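Local coordinates for protein N-acetylmuramoyl-L-alanine amidase (Clostridium intestinale URNW, PDB 6SRT) that probably cleaves the N-acetylmuramoyl-L-alanine amide bond of bacterial peptidoglycan as a zinc-dependent endolysin, at residues Met43-His48 and Lys145-Thr150; Tyr73-Tyr76 and Thr82-Arg85; Phe104-Glu109 and Ile126-Tyr131; Thr139-His144 and Glu161-Leu166. One frame throughout, in Å; residues are numbered along the deposited sequence.

Contact 1 of 4, residues Met43-His48 and Lys145-Thr150; sequences MIVYHH and KDVRQT. With ZN (zinc ion), chain B; PO4 (phosphate ion), chain F.
Val-45 of strand 43-48 and Val-147 of the loop 145-150 mark the closest backbone approach, CA to CA 8.5 Å, so side chains alone bridge the gap. Val-147 sends its two methyls to two partners. Val-147 CG2 lies 4.5 Å from Val-45 CG1. Val-147 CG1 lies 4.3 Å from Met-43 SD in one of two methionine conformers. Met-43 and Val-45 are two apart on the strand, so their side chains leave the same face. Both contacts are apolar.

The same strand face carries His-47 to the metal. Its ND1 binds the zinc ion at 2.1 Å, while NE2 is hydrogen-bonded to His-95. That second bond probably helps fix the ring's rotation. On the loop, Arg-148 holds a phosphate ion at the edge of its guanidinium. Arg-148 NE gives a hydrogen bond of 2.8 Å to phosphate O2, with an angle of 160° at the hydrogen. Arg-148 NH1 gives another of 3.0 Å to O3. The chain bends at chi2 (-88°) and chi3 (-71°), which folds the guanidinium back to the anion, probably from the crystallisation liquor. His-144 and Cys-152 join His-47 in the His-His-Cys zinc site of the Amidase_2 (PGRP-like) fold.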
# COMPACT_ATOMS: atom_id res chain seq x y z
N MET A 43 3.95 -8.79 6.95
CA MET A 43 3.46 -8.99 5.55
C MET A 43 3.38 -7.61 4.93
O MET A 43 3.12 -6.61 5.63
CB MET A 43 2.09 -9.69 5.57
CG MET A 43 1.61 -10.09 4.24
SD MET A 43 -0.12 -10.63 4.39
CE MET A 43 0.18 -12.21 5.17
N ILE A 44 3.60 -7.55 3.60
CA ILE A 44 3.24 -6.40 2.78
C ILE A 44 2.24 -6.90 1.73
O ILE A 44 2.48 -7.92 1.11
CB ILE A 44 4.47 -5.79 2.10
CG1 ILE A 44 5.42 -5.20 3.10
CG2 ILE A 44 4.09 -4.80 1.02
CD1 ILE A 44 6.77 -4.94 2.57
N VAL A 45 1.15 -6.17 1.61
CA VAL A 45 0.06 -6.48 0.64
C VAL A 45 -0.06 -5.33 -0.36
O VAL A 45 -0.20 -4.14 0.03
CB VAL A 45 -1.29 -6.72 1.32
CG1 VAL A 45 -2.37 -7.00 0.30
CG2 VAL A 45 -1.22 -7.85 2.32
N TYR A 46 0.00 -5.70 -1.66
CA TYR A 46 -0.09 -4.73 -2.76
C TYR A 46 -1.52 -4.64 -3.30
O TYR A 46 -2.21 -5.64 -3.49
CB TYR A 46 0.84 -5.11 -3.92
CG TYR A 46 2.30 -5.16 -3.52
CD1 TYR A 46 3.00 -4.00 -3.39
CD2 TYR A 46 2.97 -6.33 -3.28
CE1 TYR A 46 4.33 -3.95 -2.99
CE2 TYR A 46 4.29 -6.33 -2.95
CZ TYR A 46 4.97 -5.14 -2.75
OH TYR A 46 6.28 -5.25 -2.32
N HIS A 47 -1.91 -3.38 -3.55
CA HIS A 47 -3.25 -2.99 -4.03
C HIS A 47 -3.16 -2.10 -5.25
O HIS A 47 -2.16 -1.41 -5.43
CB HIS A 47 -3.98 -2.24 -2.96
CG HIS A 47 -4.21 -3.00 -1.69
ND1 HIS A 47 -5.34 -3.76 -1.54
CD2 HIS A 47 -3.49 -3.08 -0.56
CE1 HIS A 47 -5.32 -4.30 -0.33
NE2 HIS A 47 -4.17 -3.94 0.28
N HIS A 48 -4.25 -2.06 -6.01
CA HIS A 48 -4.49 -0.98 -6.98
C HIS A 48 -5.73 -0.25 -6.55
O HIS A 48 -6.53 -0.74 -5.76
CB HIS A 48 -4.53 -1.47 -8.43
CG HIS A 48 -5.68 -2.28 -8.88
ND1 HIS A 48 -5.89 -2.52 -10.25
CD2 HIS A 48 -6.68 -2.86 -8.19
CE1 HIS A 48 -6.95 -3.26 -10.37
NE2 HIS A 48 -7.49 -3.47 -9.14
N LYS A 145 -5.20 -10.18 -3.86
CA LYS A 145 -5.92 -11.39 -4.32
C LYS A 145 -5.32 -12.68 -3.72
O LYS A 145 -6.01 -13.71 -3.80
CB LYS A 145 -5.89 -11.49 -5.84
CG LYS A 145 -4.50 -11.62 -6.45
CD LYS A 145 -4.48 -12.01 -7.86
CE LYS A 145 -5.03 -10.98 -8.77
NZ LYS A 145 -4.77 -11.36 -10.20
N ASP A 146 -4.15 -12.63 -3.09
CA ASP A 146 -3.54 -13.80 -2.42
C ASP A 146 -4.15 -13.99 -1.04
O ASP A 146 -3.92 -15.04 -0.44
CB ASP A 146 -2.01 -13.70 -2.35
CG ASP A 146 -1.33 -13.68 -3.70
OD1 ASP A 146 -1.80 -14.46 -4.57
OD2 ASP A 146 -0.36 -12.95 -3.83
N VAL A 147 -4.79 -12.97 -0.47
CA VAL A 147 -5.32 -13.03 0.91
C VAL A 147 -6.82 -12.92 0.96
O VAL A 147 -7.41 -13.25 2.00
CB VAL A 147 -4.62 -12.06 1.87
CG1 VAL A 147 -3.16 -12.40 1.97
CG2 VAL A 147 -4.77 -10.61 1.47
N ARG A 148 -7.44 -12.43 -0.11
CA ARG A 148 -8.89 -12.20 -0.20
C ARG A 148 -9.35 -12.46 -1.65
O ARG A 148 -8.54 -12.44 -2.53
CB ARG A 148 -9.33 -10.80 0.15
CG ARG A 148 -8.86 -10.38 1.51
CD ARG A 148 -9.83 -10.78 2.55
NE ARG A 148 -11.01 -9.92 2.39
CZ ARG A 148 -12.06 -10.02 3.12
NH1 ARG A 148 -13.10 -9.27 2.95
NH2 ARG A 148 -12.08 -10.94 4.05
N GLN A 149 -10.64 -12.71 -1.83
CA GLN A 149 -11.23 -12.89 -3.16
C GLN A 149 -11.43 -11.50 -3.79
O GLN A 149 -12.32 -10.75 -3.38
CB GLN A 149 -12.52 -13.69 -3.09
CG GLN A 149 -13.15 -13.88 -4.47
CD GLN A 149 -14.49 -14.58 -4.35
OE1 GLN A 149 -14.78 -15.33 -3.41
NE2 GLN A 149 -15.34 -14.30 -5.32
N THR A 150 -10.60 -11.16 -4.77
CA THR A 150 -10.60 -9.86 -5.45
C THR A 150 -9.74 -10.01 -6.69
O THR A 150 -8.87 -10.88 -6.77
CB THR A 150 -10.08 -8.76 -4.53
OG1 THR A 150 -10.11 -7.54 -5.28
CG2 THR A 150 -8.69 -9.01 -3.94
ZN ZN B . -6.82 -4.26 -2.88
P PO4 F . -11.75 -6.88 0.37
O1 PO4 F . -12.27 -7.48 -0.93
O2 PO4 F . -10.65 -7.61 0.80
O3 PO4 F . -12.85 -6.79 1.37
O4 PO4 F . -11.32 -5.42 0.10

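Contact 2 of 4, residues Tyr73-Tyr76 and Thr82-Arg85; sequences YHFY and TIYR. With PO4 (phosphate ion), chain E.
Phe-75 and Tyr-76 pair with Arg-85 and Tyr-84 in an antiparallel beta hairpin of strands 75-77 and 83-85, part of the mixed central sheet. Its tight part is the hydrogen-bonded pair Tyr-76 and Tyr-84. Tyr-84 N meets Tyr-76 O at 2.8 Å, nearly straight at 174°. The return bond runs from Tyr-76 N to Tyr-84 O. Tyr-84 O also receives a CA-H contact from Phe-75 CA at 3.3 Å. Beside this backbone core the two tyrosine rings only brush, Tyr-76 CD2 to Tyr-84 CD2 4.3 Å. Tyr-76 points its ring toward helix 56-65, and its OH is hydrogen-bonded to Met-54 O.

The other sheet face carries Phe-75 and Arg-85, the non-hydrogen-bonded pair. Phe-75 CD1 packs on CG2 of Ile-83 at 3.9 Å. Helix 119-136 covers the Phe-75 ring through Leu-128 and Leu-132. The more solvent-facing side belongs to Arg-85, which is partly exposed. Its side chain runs alongside Phe-75, pointing the same way, with the guanidinium plane turned 56° from the ring. Arg-85 NH1 comes 3.5 Å from Phe-75 CE1. The bend at chi3 (-38°) helps set the group there. Salt bridges to Glu-26 and Glu-89, and a water, hold the guanidinium.

At the start of segment 73-76, Tyr-73 turns to the zinc-site side, where its OH gives a 2.6 Å hydrogen bond to O4 of a phosphate ion whose O1 lies next to the zinc ion. On the Arg-85 side, the water lies in the guanidinium plane, accepts from Arg-85 NH1 and donates to His-74 O, each at 3.0 Å.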
# COMPACT_ATOMS: atom_id res chain seq x y z
N TYR A 73 -4.90 2.35 3.42
CA TYR A 73 -3.55 1.96 3.02
C TYR A 73 -2.54 2.72 3.91
O TYR A 73 -2.79 3.86 4.27
CB TYR A 73 -3.30 2.38 1.55
CG TYR A 73 -4.37 1.91 0.61
CD1 TYR A 73 -4.71 0.60 0.44
CD2 TYR A 73 -5.07 2.88 -0.12
CE1 TYR A 73 -5.67 0.22 -0.50
CE2 TYR A 73 -6.01 2.53 -1.05
CZ TYR A 73 -6.36 1.20 -1.19
OH TYR A 73 -7.28 0.87 -2.16
N HIS A 74 -1.40 2.08 4.15
CA HIS A 74 -0.28 2.77 4.81
C HIS A 74 0.46 3.71 3.84
O HIS A 74 1.01 4.73 4.30
CB HIS A 74 0.67 1.76 5.40
CG HIS A 74 0.01 0.97 6.47
ND1 HIS A 74 -0.62 -0.22 6.18
CD2 HIS A 74 -0.10 1.23 7.81
CE1 HIS A 74 -1.15 -0.65 7.34
NE2 HIS A 74 -0.85 0.20 8.35
N PHE A 75 0.43 3.39 2.55
CA PHE A 75 1.13 4.20 1.53
C PHE A 75 0.29 4.12 0.25
O PHE A 75 -0.28 3.08 -0.10
CB PHE A 75 2.52 3.64 1.23
CG PHE A 75 3.40 3.65 2.45
CD1 PHE A 75 4.07 4.78 2.84
CD2 PHE A 75 3.49 2.47 3.24
CE1 PHE A 75 4.84 4.77 3.99
CE2 PHE A 75 4.22 2.46 4.40
CZ PHE A 75 4.90 3.61 4.76
N TYR A 76 0.37 5.22 -0.51
CA TYR A 76 -0.31 5.38 -1.83
C TYR A 76 0.69 5.99 -2.80
O TYR A 76 1.21 7.08 -2.53
CB TYR A 76 -1.55 6.27 -1.64
CG TYR A 76 -2.21 6.68 -2.92
CD1 TYR A 76 -2.47 5.76 -3.93
CD2 TYR A 76 -2.65 7.99 -3.12
CE1 TYR A 76 -3.07 6.16 -5.12
CE2 TYR A 76 -3.29 8.39 -4.28
CZ TYR A 76 -3.56 7.46 -5.25
OH TYR A 76 -4.18 7.79 -6.43
N THR A 82 5.16 9.57 -6.75
CA THR A 82 5.08 10.19 -5.42
C THR A 82 4.47 9.20 -4.44
O THR A 82 3.41 8.63 -4.73
CB THR A 82 4.26 11.48 -5.45
OG1 THR A 82 4.84 12.38 -6.42
CG2 THR A 82 4.30 12.14 -4.07
N ILE A 83 5.14 9.06 -3.31
CA ILE A 83 4.69 8.16 -2.22
C ILE A 83 4.02 9.04 -1.19
O ILE A 83 4.69 9.84 -0.53
CB ILE A 83 5.80 7.33 -1.62
CG1 ILE A 83 6.60 6.52 -2.64
CG2 ILE A 83 5.20 6.48 -0.51
CD1 ILE A 83 7.90 6.06 -2.07
N TYR A 84 2.73 8.86 -0.98
CA TYR A 84 2.00 9.54 0.08
C TYR A 84 1.77 8.60 1.24
O TYR A 84 1.38 7.45 1.09
CB TYR A 84 0.62 9.99 -0.38
CG TYR A 84 0.70 11.05 -1.43
CD1 TYR A 84 0.91 12.37 -1.13
CD2 TYR A 84 0.65 10.72 -2.77
CE1 TYR A 84 0.89 13.37 -2.10
CE2 TYR A 84 0.76 11.69 -3.77
CZ TYR A 84 0.88 13.03 -3.45
OH TYR A 84 0.94 13.99 -4.43
N ARG A 85 1.99 9.11 2.44
CA ARG A 85 1.59 8.41 3.67
C ARG A 85 0.06 8.37 3.72
O ARG A 85 -0.59 9.37 3.46
CB ARG A 85 2.15 9.08 4.91
CG ARG A 85 2.08 8.08 6.04
CD ARG A 85 2.80 8.03 7.20
NE ARG A 85 4.16 8.39 7.05
CZ ARG A 85 5.15 7.54 7.15
NH1 ARG A 85 4.98 6.23 7.19
NH2 ARG A 85 6.38 8.03 7.15
P PO4 E . -8.89 -2.12 -3.16
O1 PO4 E . -8.81 -3.58 -3.05
O2 PO4 E . -10.20 -1.56 -2.61
O3 PO4 E . -8.81 -1.70 -4.71
O4 PO4 E . -7.73 -1.67 -2.38
O HOH W 1 2.54 4.54 6.92

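Contact 3 of 4, residues Phe104-Glu109 and Ile126-Tyr131; sequences FGIASE and IALSRY
Ile-106 of strand 103-108 and Leu-128 of helix 119-136 reach toward each other tip to tip, and this apolar meeting is most of the contact. CD2 of Leu-128 does the touching on the helix side. It lies 3.8 Å from CD1 of Ile-106 and 4.0 Å from CG2, so one methyl sits against both branches of the isoleucine. CG1 of Ile-106 is also near, 4.1 Å from the same CD2. Leu-128 CG stands opposite the backbone N across the first torsion (chi1 176°), which extends the side chain from the helix to the sheet. The backbones stay well apart. The nearest CA atoms, those of Ile-106 and Ser-129, are 8.7 Å from each other.

This is helix-on-sheet packing in the alpha/beta amidase fold. Ile-106 sits in a buried layer with Ile-44 and Tyr-46 of the neighbouring strand 43-48. Leu-125 and Leu-132 of the helix add to its cover, and Leu-128 also touches Phe-75 and Ile-77.

The polar element is Ser-129. Its OG lies 4.1 Å from CD1 of Ile-106, a van der Waals approach. The hydroxyl is buried, and its hydrogen bonds are with Leu-125 O, one turn earlier in the helix, and with the Tyr-46 hydroxyl. Those two partners satisfy the oxygen beside an otherwise apolar interface. The bond to Tyr-46 also ties the helix to strand 43-48. Backbone bonds keep the helix regular, among them Arg-130 N to Ile-126 O at 3.0 Å.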
# COMPACT_ATOMS: atom_id res chain seq x y z
N PHE A 104 1.22 -4.38 6.20
CA PHE A 104 1.23 -3.08 5.48
C PHE A 104 0.47 -3.18 4.19
O PHE A 104 0.49 -4.21 3.51
CB PHE A 104 2.66 -2.67 5.15
CG PHE A 104 3.46 -2.20 6.33
CD1 PHE A 104 3.13 -0.98 6.93
CD2 PHE A 104 4.55 -2.93 6.78
CE1 PHE A 104 3.83 -0.54 8.04
CE2 PHE A 104 5.27 -2.44 7.88
CZ PHE A 104 4.91 -1.27 8.50
N GLY A 105 -0.26 -2.12 3.91
CA GLY A 105 -0.99 -2.02 2.63
C GLY A 105 -0.42 -0.91 1.79
O GLY A 105 -0.34 0.26 2.20
N ILE A 106 0.04 -1.24 0.56
CA ILE A 106 0.63 -0.29 -0.40
C ILE A 106 -0.24 -0.28 -1.62
O ILE A 106 -0.34 -1.30 -2.30
CB ILE A 106 2.06 -0.67 -0.77
CG1 ILE A 106 2.99 -0.76 0.45
CG2 ILE A 106 2.60 0.32 -1.80
CD1 ILE A 106 4.36 -1.28 0.15
N ALA A 107 -0.88 0.85 -1.89
CA ALA A 107 -1.72 1.02 -3.06
C ALA A 107 -0.97 1.80 -4.12
O ALA A 107 -0.30 2.77 -3.80
CB ALA A 107 -2.99 1.73 -2.72
N SER A 108 -1.20 1.43 -5.36
CA SER A 108 -0.70 2.11 -6.58
C SER A 108 -1.87 2.62 -7.37
O SER A 108 -2.84 1.89 -7.60
CB SER A 108 0.17 1.19 -7.38
OG SER A 108 1.36 0.80 -6.70
N GLU A 109 -1.78 3.86 -7.81
CA GLU A 109 -2.82 4.51 -8.60
C GLU A 109 -2.95 3.84 -9.97
O GLU A 109 -2.00 3.92 -10.79
CB GLU A 109 -2.44 5.96 -8.83
CG GLU A 109 -3.45 6.79 -9.61
CD GLU A 109 -3.06 8.22 -9.87
OE1 GLU A 109 -1.92 8.62 -9.56
OE2 GLU A 109 -3.95 8.97 -10.29
N ILE A 126 9.70 -0.53 -5.35
CA ILE A 126 10.90 -1.25 -4.89
C ILE A 126 11.50 -0.52 -3.70
O ILE A 126 11.87 -1.19 -2.71
CB ILE A 126 11.90 -1.40 -6.04
CG1 ILE A 126 11.33 -2.20 -7.19
CG2 ILE A 126 13.20 -2.02 -5.57
CD1 ILE A 126 10.81 -3.53 -6.85
N ALA A 127 11.68 0.79 -3.80
CA ALA A 127 12.36 1.52 -2.73
C ALA A 127 11.54 1.43 -1.45
O ALA A 127 12.11 1.21 -0.34
CB ALA A 127 12.60 2.92 -3.12
N LEU A 128 10.25 1.62 -1.52
CA LEU A 128 9.41 1.62 -0.33
C LEU A 128 9.34 0.19 0.24
O LEU A 128 9.41 0.02 1.48
CB LEU A 128 7.99 2.05 -0.72
CG LEU A 128 6.97 2.02 0.41
CD1 LEU A 128 7.30 2.96 1.54
CD2 LEU A 128 5.57 2.34 -0.14
N SER A 129 9.19 -0.81 -0.61
CA SER A 129 9.13 -2.19 -0.08
C SER A 129 10.45 -2.55 0.63
O SER A 129 10.37 -3.11 1.73
CB SER A 129 8.83 -3.16 -1.19
OG SER A 129 7.59 -2.90 -1.83
N ARG A 130 11.58 -2.25 0.04
CA ARG A 130 12.85 -2.60 0.68
C ARG A 130 12.99 -1.86 2.01
O ARG A 130 13.46 -2.41 3.01
CB ARG A 130 14.00 -2.35 -0.27
CG ARG A 130 15.40 -2.53 0.34
CD ARG A 130 15.59 -3.84 1.05
NE ARG A 130 15.32 -5.04 0.23
CZ ARG A 130 15.06 -6.24 0.70
NH1 ARG A 130 14.99 -6.44 2.04
NH2 ARG A 130 14.89 -7.28 -0.10
N TYR A 131 12.59 -0.60 2.05
CA TYR A 131 12.59 0.17 3.30
C TYR A 131 11.80 -0.55 4.41
O TYR A 131 12.30 -0.74 5.54
CB TYR A 131 12.06 1.58 3.07
CG TYR A 131 11.56 2.27 4.33
CD1 TYR A 131 12.39 2.78 5.32
CD2 TYR A 131 10.19 2.49 4.47
CE1 TYR A 131 11.86 3.38 6.48
CE2 TYR A 131 9.65 3.05 5.57
CZ TYR A 131 10.47 3.54 6.54
OH TYR A 131 9.89 4.11 7.64

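Contact 4 of 4, residues Thr139-His144 and Glu161-Leu166; sequences TDLKRH and EIKAKL. With ZN (zinc ion), chain B; PO4 (phosphate ion), chain F.
Leu-141 of strand 140-143 and Leu-166, at the C-terminal end of segment 161-166, meet through their CD1 methyls at 3.7 Å. The two side chains cross at about a right angle. CD1 of Leu-141 also rests 4.4 Å from CG of Lys-163, using the aliphatic part of the lysine. Both leucines are buried, and Leu-141 reaches the helix with chi1 at -54°, its CG opposite the carbonyl carbon.

Further out, salt bridges form within each segment. Lys-142 NZ meets the syn lone pair of Asp-140 OD1 at 2.7 Å. Lys-142 points away from the helix, and Asp-140 pairs with it along the strand. Lys-165 NZ meets Glu-161 OE2 at 3.0 Å, on the anti side and 27° out of the carboxylate plane. This second pair spans one turn of the helix.

At the far end of segment 139-144 the strand leads into the metal site. His-144 ND1 binds the zinc ion at 1.9 Å. His-144 NE2, on the other side of CE1, gives a 2.7 Å hydrogen bond in the ring plane to O2 of the phosphate ion that Arg-148 also holds.

Strand 140-143 is an outermost strand of the sheet and pairs with strand 43-48. Helix 159-165 packs on the sheet: Phe-159 touches Leu-141, and Ile-162 touches Tyr-46 of strand 43-48. Leu-166 touches Ser-129 and Arg-130 of helix 119-136.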
# COMPACT_ATOMS: atom_id res chain seq x y z
N THR A 139 9.70 -10.52 5.10
CA THR A 139 10.02 -11.30 3.89
C THR A 139 8.78 -11.73 3.08
O THR A 139 8.94 -12.19 1.97
CB THR A 139 10.88 -12.50 4.29
OG1 THR A 139 10.12 -13.28 5.22
CG2 THR A 139 12.21 -12.08 4.84
N ASP A 140 7.58 -11.56 3.63
CA ASP A 140 6.35 -12.06 3.05
C ASP A 140 5.63 -10.96 2.26
O ASP A 140 5.11 -10.02 2.88
CB ASP A 140 5.45 -12.57 4.14
CG ASP A 140 4.23 -13.29 3.67
OD1 ASP A 140 4.08 -13.49 2.46
OD2 ASP A 140 3.42 -13.71 4.52
N LEU A 141 5.69 -11.06 0.95
CA LEU A 141 5.04 -10.16 -0.00
C LEU A 141 3.85 -10.85 -0.60
O LEU A 141 3.98 -12.00 -1.08
CB LEU A 141 5.99 -9.70 -1.12
CG LEU A 141 7.30 -9.07 -0.70
CD1 LEU A 141 8.08 -8.52 -1.87
CD2 LEU A 141 7.21 -8.03 0.35
N LYS A 142 2.73 -10.15 -0.63
CA LYS A 142 1.49 -10.72 -1.15
C LYS A 142 0.70 -9.73 -1.96
O LYS A 142 0.75 -8.52 -1.72
CB LYS A 142 0.57 -11.24 -0.03
CG LYS A 142 1.12 -12.41 0.78
CD LYS A 142 0.93 -13.69 -0.01
CE LYS A 142 1.83 -14.90 0.27
NZ LYS A 142 1.93 -15.01 1.71
N ARG A 143 -0.04 -10.20 -2.93
CA ARG A 143 -1.05 -9.41 -3.61
C ARG A 143 -2.34 -9.43 -2.78
O ARG A 143 -2.62 -10.44 -2.09
CB ARG A 143 -1.37 -10.03 -4.96
CG ARG A 143 -0.15 -10.04 -5.88
CD ARG A 143 -0.37 -10.81 -7.13
NE ARG A 143 -0.48 -12.18 -6.76
CZ ARG A 143 -0.65 -13.17 -7.64
NH1 ARG A 143 -0.60 -12.93 -8.94
NH2 ARG A 143 -0.88 -14.39 -7.17
N HIS A 144 -3.19 -8.41 -2.91
CA HIS A 144 -4.51 -8.47 -2.24
C HIS A 144 -5.24 -9.79 -2.58
O HIS A 144 -5.79 -10.45 -1.71
CB HIS A 144 -5.30 -7.22 -2.56
CG HIS A 144 -6.59 -7.05 -1.79
ND1 HIS A 144 -7.39 -5.93 -2.06
CD2 HIS A 144 -7.18 -7.81 -0.85
CE1 HIS A 144 -8.47 -6.09 -1.26
NE2 HIS A 144 -8.36 -7.21 -0.52
N GLU A 161 8.02 -9.54 -10.95
CA GLU A 161 9.20 -8.66 -11.15
C GLU A 161 9.59 -7.95 -9.85
O GLU A 161 10.78 -7.83 -9.57
CB GLU A 161 8.91 -7.62 -12.21
CG GLU A 161 10.08 -6.70 -12.56
CD GLU A 161 9.80 -5.64 -13.62
OE1 GLU A 161 8.65 -5.63 -14.13
OE2 GLU A 161 10.69 -4.79 -13.83
N ILE A 162 8.62 -7.51 -9.06
CA ILE A 162 8.91 -6.86 -7.75
C ILE A 162 9.64 -7.88 -6.90
O ILE A 162 10.66 -7.54 -6.29
CB ILE A 162 7.57 -6.37 -7.17
CG1 ILE A 162 7.10 -5.12 -7.89
CG2 ILE A 162 7.74 -6.08 -5.68
CD1 ILE A 162 5.72 -4.73 -7.58
N LYS A 163 9.12 -9.10 -6.81
CA LYS A 163 9.76 -10.11 -5.93
C LYS A 163 11.18 -10.37 -6.43
O LYS A 163 12.12 -10.51 -5.61
CB LYS A 163 8.98 -11.42 -5.88
CG LYS A 163 7.66 -11.37 -5.13
CD LYS A 163 6.88 -12.68 -5.12
CE LYS A 163 7.61 -13.83 -4.51
NZ LYS A 163 6.69 -14.96 -4.32
N ALA A 164 11.39 -10.44 -7.73
CA ALA A 164 12.72 -10.71 -8.30
C ALA A 164 13.70 -9.59 -7.95
O ALA A 164 14.83 -9.90 -7.48
CB ALA A 164 12.63 -10.94 -9.79
N LYS A 165 13.30 -8.32 -8.11
CA LYS A 165 14.17 -7.20 -7.78
C LYS A 165 14.49 -7.16 -6.29
O LYS A 165 15.58 -6.73 -5.94
CB LYS A 165 13.53 -5.91 -8.22
CG LYS A 165 13.56 -5.74 -9.74
CD LYS A 165 12.91 -4.53 -10.30
CE LYS A 165 13.44 -4.25 -11.70
NZ LYS A 165 12.74 -3.11 -12.35
N LEU A 166 13.55 -7.57 -5.46
CA LEU A 166 13.77 -7.59 -3.99
C LEU A 166 14.41 -8.87 -3.50
O LEU A 166 14.64 -9.00 -2.30
CB LEU A 166 12.43 -7.35 -3.33
CG LEU A 166 11.84 -5.97 -3.54
CD1 LEU A 166 10.37 -5.91 -3.13
CD2 LEU A 166 12.61 -4.89 -2.78
ZN ZN B . -6.82 -4.26 -2.88
P PO4 F . -11.75 -6.88 0.37
O1 PO4 F . -12.27 -7.48 -0.93
O2 PO4 F . -10.65 -7.61 0.80
O3 PO4 F . -12.85 -6.79 1.37
O4 PO4 F . -11.32 -5.42 0.10

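All four contacts reach one mixed sheet. Contact 3 is buried, near the centre of the chain. Contact 4 is also buried where it touches, but lies at the sheet's outer strand with exposed helix residues beside it. Both pack helices on the sheet through apolar side chains, tip to tip in contact 3 and crossed in contact 4. They meet where Ser-129 CB lies 3.7 Å from Leu-166 CD1. Contact 1 is apolar beside the metal site, buried on its strand side and partly exposed at its loop valine. Contact 2 differs, since backbone hydrogen bonds hold it and its arginine side meets water. Contacts 1 and 4 share the zinc ion and a phosphate, and their strands are neighbours.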